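Local coordinates for aminoglycoside phosphotransferase (Mycobacterium smegmatis, PDB 6EF6), which phosphorylates (S)-1-amino-2-propanol as the kinase of the aminoacetone utilization microcompartment, at residues Ser270-His274 and Arg310-Leu314; Phe262-Ala268 and Trp285-Tyr289. All coordinates share one frame; numbering follows the deposited sequence.

Contact 1 of 2, residues Ser270-His274 and Arg310-Leu314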
ATOM      1  N   SER A 270      -2.704   1.352   8.729  1.00 12.72           N
ATOM      2  CA  SER A 270      -1.554   0.452   8.847  1.00 13.00           C
ATOM      3  C   SER A 270      -0.717   0.831  10.045  1.00 15.47           C
ATOM      4  O   SER A 270      -0.268   1.990  10.177  1.00 15.88           O
ATOM      5  CB  SER A 270      -0.653   0.547   7.622  1.00 14.42           C
ATOM      6  OG  SER A 270      -1.280   0.049   6.454  1.00 13.86           O
ATOM      7  N   PHE A 271      -0.443  -0.169  10.892  1.00 13.65           N
ATOM      8  CA  PHE A 271       0.435  -0.069  12.076  1.00 13.34           C
ATOM      9  C   PHE A 271      -0.171   0.683  13.270  1.00 16.13           C
ATOM     10  O   PHE A 271       0.420   0.665  14.363  1.00 16.90           O
ATOM     11  CB  PHE A 271       1.819   0.508  11.762  1.00 15.14           C
ATOM     12  CG  PHE A 271       2.592  -0.326  10.797  1.00 16.92           C
ATOM     13  CD1 PHE A 271       3.049  -1.587  11.133  1.00 18.89           C
ATOM     14  CD2 PHE A 271       2.810   0.130   9.491  1.00 20.68           C
ATOM     15  CE1 PHE A 271       3.766  -2.381  10.238  1.00 21.13           C
ATOM     16  CE2 PHE A 271       3.523  -0.671   8.596  1.00 21.70           C
ATOM     17  CZ  PHE A 271       3.968  -1.895   8.954  1.00 22.83           C
ATOM     18  N   ILE A 272      -1.323   1.300  13.087  1.00 15.61           N
ATOM     19  CA  ILE A 272      -1.987   2.142  14.069  1.00 13.97           C
ATOM     20  C   ILE A 272      -3.405   1.640  14.355  1.00 14.22           C
ATOM     21  O   ILE A 272      -4.226   2.381  14.895  1.00 15.21           O
ATOM     22  CB  ILE A 272      -1.929   3.655  13.711  1.00 15.57           C
ATOM     23  CG1 ILE A 272      -2.571   3.953  12.353  1.00 16.18           C
ATOM     24  CG2 ILE A 272      -0.516   4.162  13.744  1.00 18.59           C
ATOM     25  CD1 ILE A 272      -2.633   5.474  12.018  1.00 16.62           C
ATOM     26  N   GLU A 273      -3.673   0.376  14.001  1.00 13.25           N
ATOM     27  CA  GLU A 273      -5.007  -0.212  14.107  1.00 13.71           C
ATOM     28  C   GLU A 273      -5.511  -0.250  15.534  1.00 15.34           C
ATOM     29  O   GLU A 273      -6.719  -0.308  15.762  1.00 15.52           O
ATOM     30  CB  GLU A 273      -5.029  -1.629  13.496  1.00 12.67           C
ATOM     31  CG  GLU A 273      -4.499  -1.716  12.068  1.00 14.53           C
ATOM     32  CD  GLU A 273      -2.994  -1.936  11.889  1.00 13.98           C
ATOM     33  OE1 GLU A 273      -2.249  -1.859  12.904  1.00 13.67           O
ATOM     34  OE2 GLU A 273      -2.592  -2.141  10.752  1.00 14.48           O
ATOM     35  N   HIS A 274      -4.608  -0.329  16.512  1.00 15.49           N
ATOM     36  CA  HIS A 274      -4.910  -0.447  17.935  1.00 15.28           C
ATOM     37  C   HIS A 274      -5.114   0.900  18.620  1.00 17.45           C
ATOM     38  O   HIS A 274      -5.374   0.961  19.827  1.00 21.09           O
ATOM     39  CB  HIS A 274      -3.737  -1.211  18.589  1.00 19.01           C
ATOM     40  CG  HIS A 274      -2.429  -0.482  18.412  1.00 26.82           C
ATOM     41  ND1 HIS A 274      -1.752  -0.392  17.202  1.00 22.49           N
ATOM     42  CD2 HIS A 274      -1.749   0.314  19.277  1.00 34.82           C
ATOM     43  CE1 HIS A 274      -0.681   0.364  17.356  1.00 38.72           C
ATOM     44  NE2 HIS A 274      -0.665   0.819  18.602  1.00 35.81           N
ATOM     45  N   ARG A 310      -5.768  -6.393   7.570  1.00 12.19           N
ATOM     46  CA  ARG A 310      -4.487  -5.664   7.456  1.00 11.84           C
ATOM     47  C   ARG A 310      -3.577  -5.946   8.655  1.00 12.13           C
ATOM     48  O   ARG A 310      -2.365  -6.097   8.487  1.00 12.34           O
ATOM     49  CB  ARG A 310      -4.761  -4.150   7.326  1.00 12.18           C
ATOM     50  CG  ARG A 310      -3.533  -3.315   7.165  1.00 12.56           C
ATOM     51  CD  ARG A 310      -2.773  -3.667   5.884  1.00 13.01           C
ATOM     52  NE  ARG A 310      -1.806  -2.631   5.512  1.00 12.56           N
ATOM     53  CZ  ARG A 310      -1.069  -2.579   4.427  1.00 13.29           C
ATOM     54  NH1 ARG A 310      -1.109  -3.618   3.575  1.00 15.29           N
ATOM     55  NH2 ARG A 310      -0.240  -1.558   4.183  1.00 15.31           N
ATOM     56  N   ARG A 311      -4.156  -5.964   9.858  1.00 11.72           N
ATOM     57  CA  ARG A 311      -3.377  -6.235  11.058  1.00 11.20           C
ATOM     58  C   ARG A 311      -2.643  -7.560  10.970  1.00 12.73           C
ATOM     59  O   ARG A 311      -1.458  -7.642  11.276  1.00 12.55           O
ATOM     60  CB  ARG A 311      -4.289  -6.249  12.256  1.00 11.29           C
ATOM     61  CG  ARG A 311      -3.564  -6.308  13.608  1.00 12.36           C
ATOM     62  CD  ARG A 311      -2.910  -4.965  13.966  1.00 13.30           C
ATOM     63  NE  ARG A 311      -2.196  -5.032  15.240  1.00 12.95           N
ATOM     64  CZ  ARG A 311      -1.799  -3.994  15.964  1.00 12.36           C
ATOM     65  NH1 ARG A 311      -2.104  -2.769  15.545  1.00 13.29           N
ATOM     66  NH2 ARG A 311      -1.178  -4.166  17.093  1.00 14.09           N
ATOM     67  N   LEU A 312      -3.331  -8.640  10.555  1.00 12.17           N
ATOM     68  CA  LEU A 312      -2.681  -9.947  10.456  1.00 12.65           C
ATOM     69  C   LEU A 312      -1.612  -9.927   9.392  1.00 12.69           C
ATOM     70  O   LEU A 312      -0.564 -10.526   9.555  1.00 14.13           O
ATOM     71  CB  LEU A 312      -3.703 -11.055  10.193  1.00 15.43           C
ATOM     72  CG  LEU A 312      -4.681 -11.350  11.318  1.00 14.56           C
ATOM     73  CD1 LEU A 312      -5.664 -12.469  10.850  1.00 19.03           C
ATOM     74  CD2 LEU A 312      -3.921 -11.794  12.532  1.00 17.27           C
ATOM     75  N   LEU A 313      -1.910  -9.295   8.246  1.00 12.81           N
ATOM     76  CA  LEU A 313      -0.912  -9.175   7.210  1.00 13.01           C
ATOM     77  C   LEU A 313       0.351  -8.479   7.680  1.00 13.67           C
ATOM     78  O   LEU A 313       1.457  -8.872   7.316  1.00 14.23           O
ATOM     79  CB  LEU A 313      -1.478  -8.505   5.974  1.00 13.61           C
ATOM     80  CG  LEU A 313      -2.289  -9.383   5.060  1.00 14.94           C
ATOM     81  CD1 LEU A 313      -3.167  -8.533   4.155  1.00 17.39           C
ATOM     82  CD2 LEU A 313      -1.409 -10.352   4.234  1.00 18.96           C
ATOM     83  N   LEU A 314       0.188  -7.359   8.393  1.00 13.24           N
ATOM     84  CA  LEU A 314       1.349  -6.626   8.886  1.00 12.94           C
ATOM     85  C   LEU A 314       2.086  -7.359   9.988  1.00 13.89           C
ATOM     86  O   LEU A 314       3.302  -7.219  10.110  1.00 14.66           O
ATOM     87  CB  LEU A 314       0.946  -5.210   9.315  1.00 12.72           C
ATOM     88  CG  LEU A 314       0.476  -4.309   8.170  1.00 14.18           C
ATOM     89  CD1 LEU A 314       0.054  -2.968   8.753  1.00 14.85           C
ATOM     90  CD2 LEU A 314       1.531  -4.142   7.112  1.00 15.78           C
TER

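Contact 2 of 2, residues Phe262-Ala268 and Trp285-Tyr289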
ATOM      1  N   PHE A 262     -12.762  -2.335   0.041  1.00 13.29           N
ATOM      2  CA  PHE A 262     -12.642  -1.790   1.389  1.00 13.57           C
ATOM      3  C   PHE A 262     -11.453  -2.306   2.178  1.00 13.01           C
ATOM      4  O   PHE A 262     -11.161  -1.777   3.264  1.00 13.88           O
ATOM      5  CB  PHE A 262     -14.010  -1.775   2.075  1.00 13.99           C
ATOM      6  CG  PHE A 262     -14.923  -0.813   1.380  1.00 14.42           C
ATOM      7  CD1 PHE A 262     -14.677   0.551   1.535  1.00 14.93           C
ATOM      8  CD2 PHE A 262     -15.922  -1.190   0.533  1.00 15.96           C
ATOM      9  CE1 PHE A 262     -15.430   1.482   0.858  1.00 15.65           C
ATOM     10  CE2 PHE A 262     -16.655  -0.251  -0.165  1.00 18.01           C
ATOM     11  CZ  PHE A 262     -16.409   1.066   0.011  1.00 15.30           C
ATOM     12  N   TYR A 263     -10.684  -3.259   1.638  1.00 12.91           N
ATOM     13  CA  TYR A 263      -9.377  -3.508   2.221  1.00 12.43           C
ATOM     14  C   TYR A 263      -8.526  -2.251   2.193  1.00 12.57           C
ATOM     15  O   TYR A 263      -7.689  -2.068   3.066  1.00 11.96           O
ATOM     16  CB  TYR A 263      -8.716  -4.675   1.468  1.00 13.77           C
ATOM     17  CG  TYR A 263      -7.271  -4.923   1.853  1.00 13.25           C
ATOM     18  CD1 TYR A 263      -6.890  -5.275   3.149  1.00 13.42           C
ATOM     19  CD2 TYR A 263      -6.266  -4.780   0.928  1.00 14.46           C
ATOM     20  CE1 TYR A 263      -5.578  -5.460   3.497  1.00 13.50           C
ATOM     21  CE2 TYR A 263      -4.915  -4.988   1.263  1.00 14.98           C
ATOM     22  CZ  TYR A 263      -4.601  -5.318   2.552  1.00 13.22           C
ATOM     23  OH  TYR A 263      -3.283  -5.514   2.886  1.00 15.57           O
ATOM     24  N   ASP A 264      -8.730  -1.350   1.222  1.00 12.94           N
ATOM     25  CA  ASP A 264      -7.978  -0.098   1.237  1.00 12.99           C
ATOM     26  C   ASP A 264      -8.179   0.688   2.540  1.00 13.62           C
ATOM     27  O   ASP A 264      -7.236   1.384   3.003  1.00 14.00           O
ATOM     28  CB  ASP A 264      -8.358   0.771   0.035  1.00 13.01           C
ATOM     29  CG  ASP A 264      -7.698   0.368  -1.251  1.00 14.45           C
ATOM     30  OD1 ASP A 264      -6.579  -0.180  -1.259  1.00 15.04           O
ATOM     31  OD2 ASP A 264      -8.320   0.666  -2.308  1.00 14.69           O
ATOM     32  N   PHE A 265      -9.353   0.565   3.192  1.00 12.35           N
ATOM     33  CA  PHE A 265      -9.502   1.219   4.494  1.00 13.53           C
ATOM     34  C   PHE A 265      -8.593   0.593   5.560  1.00 11.63           C
ATOM     35  O   PHE A 265      -7.986   1.290   6.397  1.00 13.54           O
ATOM     36  CB  PHE A 265     -10.954   1.240   5.036  1.00 12.60           C
ATOM     37  CG  PHE A 265     -11.005   1.818   6.407  1.00 13.98           C
ATOM     38  CD1 PHE A 265     -10.708   3.162   6.599  1.00 15.03           C
ATOM     39  CD2 PHE A 265     -11.326   1.016   7.499  1.00 15.19           C
ATOM     40  CE1 PHE A 265     -10.657   3.704   7.866  1.00 16.80           C
ATOM     41  CE2 PHE A 265     -11.311   1.560   8.788  1.00 13.69           C
ATOM     42  CZ  PHE A 265     -11.006   2.910   8.969  1.00 15.89           C
ATOM     43  N   GLY A 266      -8.490  -0.738   5.589  1.00 12.42           N
ATOM     44  CA  GLY A 266      -7.516  -1.337   6.495  1.00 11.54           C
ATOM     45  C   GLY A 266      -6.129  -0.798   6.275  1.00 11.80           C
ATOM     46  O   GLY A 266      -5.397  -0.528   7.233  1.00 12.58           O
ATOM     47  N   THR A 267      -5.745  -0.572   5.017  1.00 12.06           N
ATOM     48  CA  THR A 267      -4.411  -0.058   4.781  1.00 12.76           C
ATOM     49  C   THR A 267      -4.254   1.382   5.304  1.00 13.40           C
ATOM     50  O   THR A 267      -3.151   1.765   5.662  1.00 13.65           O
ATOM     51  CB  THR A 267      -3.975  -0.170   3.313  1.00 13.18           C
ATOM     52  OG1 THR A 267      -4.594   0.826   2.488  1.00 14.11           O
ATOM     53  CG2 THR A 267      -4.188  -1.565   2.749  1.00 14.99           C
ATOM     54  N   ALA A 268      -5.328   2.183   5.323  1.00 12.69           N
ATOM     55  CA  ALA A 268      -5.292   3.546   5.840  1.00 13.36           C
ATOM     56  C   ALA A 268      -4.801   3.598   7.279  1.00 14.43           C
ATOM     57  O   ALA A 268      -4.233   4.614   7.690  1.00 16.48           O
ATOM     58  CB  ALA A 268      -6.692   4.127   5.748  1.00 14.88           C
ATOM     59  N   TRP A 285     -12.844   9.144   7.573  1.00 11.83           N
ATOM     60  CA  TRP A 285     -12.572   8.510   6.284  1.00 12.11           C
ATOM     61  C   TRP A 285     -13.853   8.224   5.525  1.00 11.42           C
ATOM     62  O   TRP A 285     -13.938   8.492   4.339  1.00 12.75           O
ATOM     63  CB  TRP A 285     -11.795   7.213   6.555  1.00 11.84           C
ATOM     64  CG  TRP A 285     -11.177   6.497   5.390  1.00 11.91           C
ATOM     65  CD1 TRP A 285      -9.854   6.587   4.977  1.00 12.05           C
ATOM     66  CD2 TRP A 285     -11.830   5.596   4.492  1.00 12.37           C
ATOM     67  NE1 TRP A 285      -9.639   5.738   3.897  1.00 13.24           N
ATOM     68  CE2 TRP A 285     -10.828   5.124   3.580  1.00 13.43           C
ATOM     69  CE3 TRP A 285     -13.130   5.071   4.400  1.00 13.32           C
ATOM     70  CZ2 TRP A 285     -11.101   4.171   2.609  1.00 14.48           C
ATOM     71  CZ3 TRP A 285     -13.396   4.120   3.407  1.00 13.78           C
ATOM     72  CH2 TRP A 285     -12.387   3.688   2.540  1.00 13.99           C
ATOM     73  N   VAL A 286     -14.844   7.678   6.210  1.00 11.73           N
ATOM     74  CA  VAL A 286     -16.128   7.383   5.577  1.00 12.61           C
ATOM     75  C   VAL A 286     -16.824   8.636   5.051  1.00 12.74           C
ATOM     76  O   VAL A 286     -17.429   8.628   3.976  1.00 13.21           O
ATOM     77  CB  VAL A 286     -17.007   6.598   6.555  1.00 13.20           C
ATOM     78  CG1 VAL A 286     -18.455   6.570   6.077  1.00 16.03           C
ATOM     79  CG2 VAL A 286     -16.452   5.171   6.740  1.00 13.92           C
ATOM     80  N   ALA A 287     -16.794   9.743   5.820  1.00 12.78           N
ATOM     81  CA  ALA A 287     -17.385  10.991   5.346  1.00 13.77           C
ATOM     82  C   ALA A 287     -16.714  11.471   4.067  1.00 13.40           C
ATOM     83  O   ALA A 287     -17.375  11.918   3.121  1.00 13.99           O
ATOM     84  CB  ALA A 287     -17.271  12.073   6.427  1.00 14.40           C
ATOM     85  N   GLY A 288     -15.385  11.333   3.996  1.00 12.98           N
ATOM     86  CA  GLY A 288     -14.670  11.721   2.778  1.00 13.80           C
ATOM     87  C   GLY A 288     -14.990  10.802   1.609  1.00 12.85           C
ATOM     88  O   GLY A 288     -15.283  11.256   0.495  1.00 14.26           O
ATOM     89  N   TYR A 289     -15.010   9.498   1.869  1.00 12.58           N
ATOM     90  CA  TYR A 289     -15.329   8.514   0.836  1.00 12.76           C
ATOM     91  C   TYR A 289     -16.695   8.775   0.238  1.00 12.82           C
ATOM     92  O   TYR A 289     -16.853   8.889  -1.003  1.00 13.27           O
ATOM     93  CB  TYR A 289     -15.257   7.112   1.442  1.00 14.27           C
ATOM     94  CG  TYR A 289     -15.278   6.022   0.400  1.00 14.01           C
ATOM     95  CD1 TYR A 289     -16.430   5.647  -0.216  1.00 14.54           C
ATOM     96  CD2 TYR A 289     -14.123   5.361   0.052  1.00 15.16           C
ATOM     97  CE1 TYR A 289     -16.467   4.627  -1.177  1.00 17.16           C
ATOM     98  CE2 TYR A 289     -14.136   4.372  -0.924  1.00 13.47           C
ATOM     99  CZ  TYR A 289     -15.304   4.034  -1.517  1.00 15.12           C
ATOM    100  OH  TYR A 289     -15.382   3.030  -2.496  1.00 17.13           O
TER
HETATM  101  O   HOH W   1      -7.566   4.581   2.330  1.00 16.12           O

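Contact 1 of 2, residues Ser270-His274 and Arg310-Leu314
Ser270 OG is held by both NE and NH2 of Arg310, a side-on grip in which NE lies 2.9 Å and NH2 3.0 Å from the same oxygen, close to the guanidinium plane. Thr267 O is a further partner of this hydroxyl. The contact lies in the C-terminal lobe of the aminoglycoside phosphotransferase fold, where the loop after helix 263-268 runs against helix 303-320. The same guanidinium forms a salt bridge through NH2 with the sodium-binding Asp231, and the side chain touches the bound (2R)-1-methoxypropan-2-amine. One turn on, Leu314 packs between the two polar clusters: CD1 sits over the middle of the Phe271 ring, 3.9 Å from its centroid and 4° off the normal. The second cluster forms round Arg311, whose chain bends at its second torsion to reach the loop. Its NH1 meets Glu273 OE1 at 2.8 Å in a salt bridge, on the anti side and tilted out of the carboxylate plane, and the bond is bent (135°). Tyr334 of helix 325-347 covers Arg311 by a cation-pi contact, and Tyr334 OH hydrogen-bonds Glu273 OE1. His274 ND1 accepts from Arg311 NH1 at 2.9 Å, nearly straight at 165°.

Contact 2 of 2, residues Phe262-Ala268 and Trp285-Tyr289
Phe265 meets Trp285 edge to face: its CD1 comes down on the indole, 3.4 Å from Trp285 CD2, with the phenyl plane turned 63° from the five-membered ring. The same face of the indole takes a second contact, since Phe265 CB stands 3.9 Å from the centroid of the six-membered ring in a CH-pi arrangement. Both first torsions place the ring carbon CG anti to the backbone N (175° for Phe265, -169° for Trp285), and the two side chains run antiparallel as they pass. At the rim of the indole, Phe262 CD1 approaches Trp285 CH2 edge-on at 4.0 Å. Farther along the same edge, Phe262 CE1 lies over the phenol face, 3.5 Å from Tyr289 CZ; these rings lie obliquely. Ala268 CB, 3.8 Å from Trp285 NE1, closes the pyrrole end.

These residues pack the short helix 263-268 against helix 278-290 in the C-terminal lobe of the phosphotransferase fold, and helix 147-163 borders both. The indole N-H is satisfied by a water in the ring plane, 2.8 Å from Trp285 NE1, which in turn donates a longer bond to Asp264 O. Asp264 O also accepts from Ala268 N and from Thr267 OG1, the latter at 2.7 Å, both from one face of its plane.

Further out, Tyr289 OH is hydrogen-bonded to Arg293 NH2 and, beside it, to His158 ND1; His158 joins the two helices, since its NE2 bonds Asp264 OD2. Asp264 OD1 takes the backbone N-H of Ala230, beside the sodium-binding Asp231, an arrangement reminiscent of the helix F aspartate that holds the catalytic-loop backbone in protein kinases.

The segments alternate along the chain: 262-268 and 285-289 form contact 2, while 270-274 and 310-314 form contact 1. A single residue separates the segments 262-268 and 270-274, so this part of the C-terminal lobe is tied by its helix to helix 278-290 and by its loop to helix 303-320. The two centres lie about 14 Å apart, yet the contacts touch directly. Arg310 NH1 lies 3.0 Å from Tyr263 OH, probably a hydrogen bond, and Arg310 CG packs 3.4 Å from Gly266 O. Through Arg310, contact 1 reaches the bound (2R)-1-methoxypropan-2-amine, whereas contact 2 lies farther back, where the side chain of Ala268 is about 12 Å from that ligand.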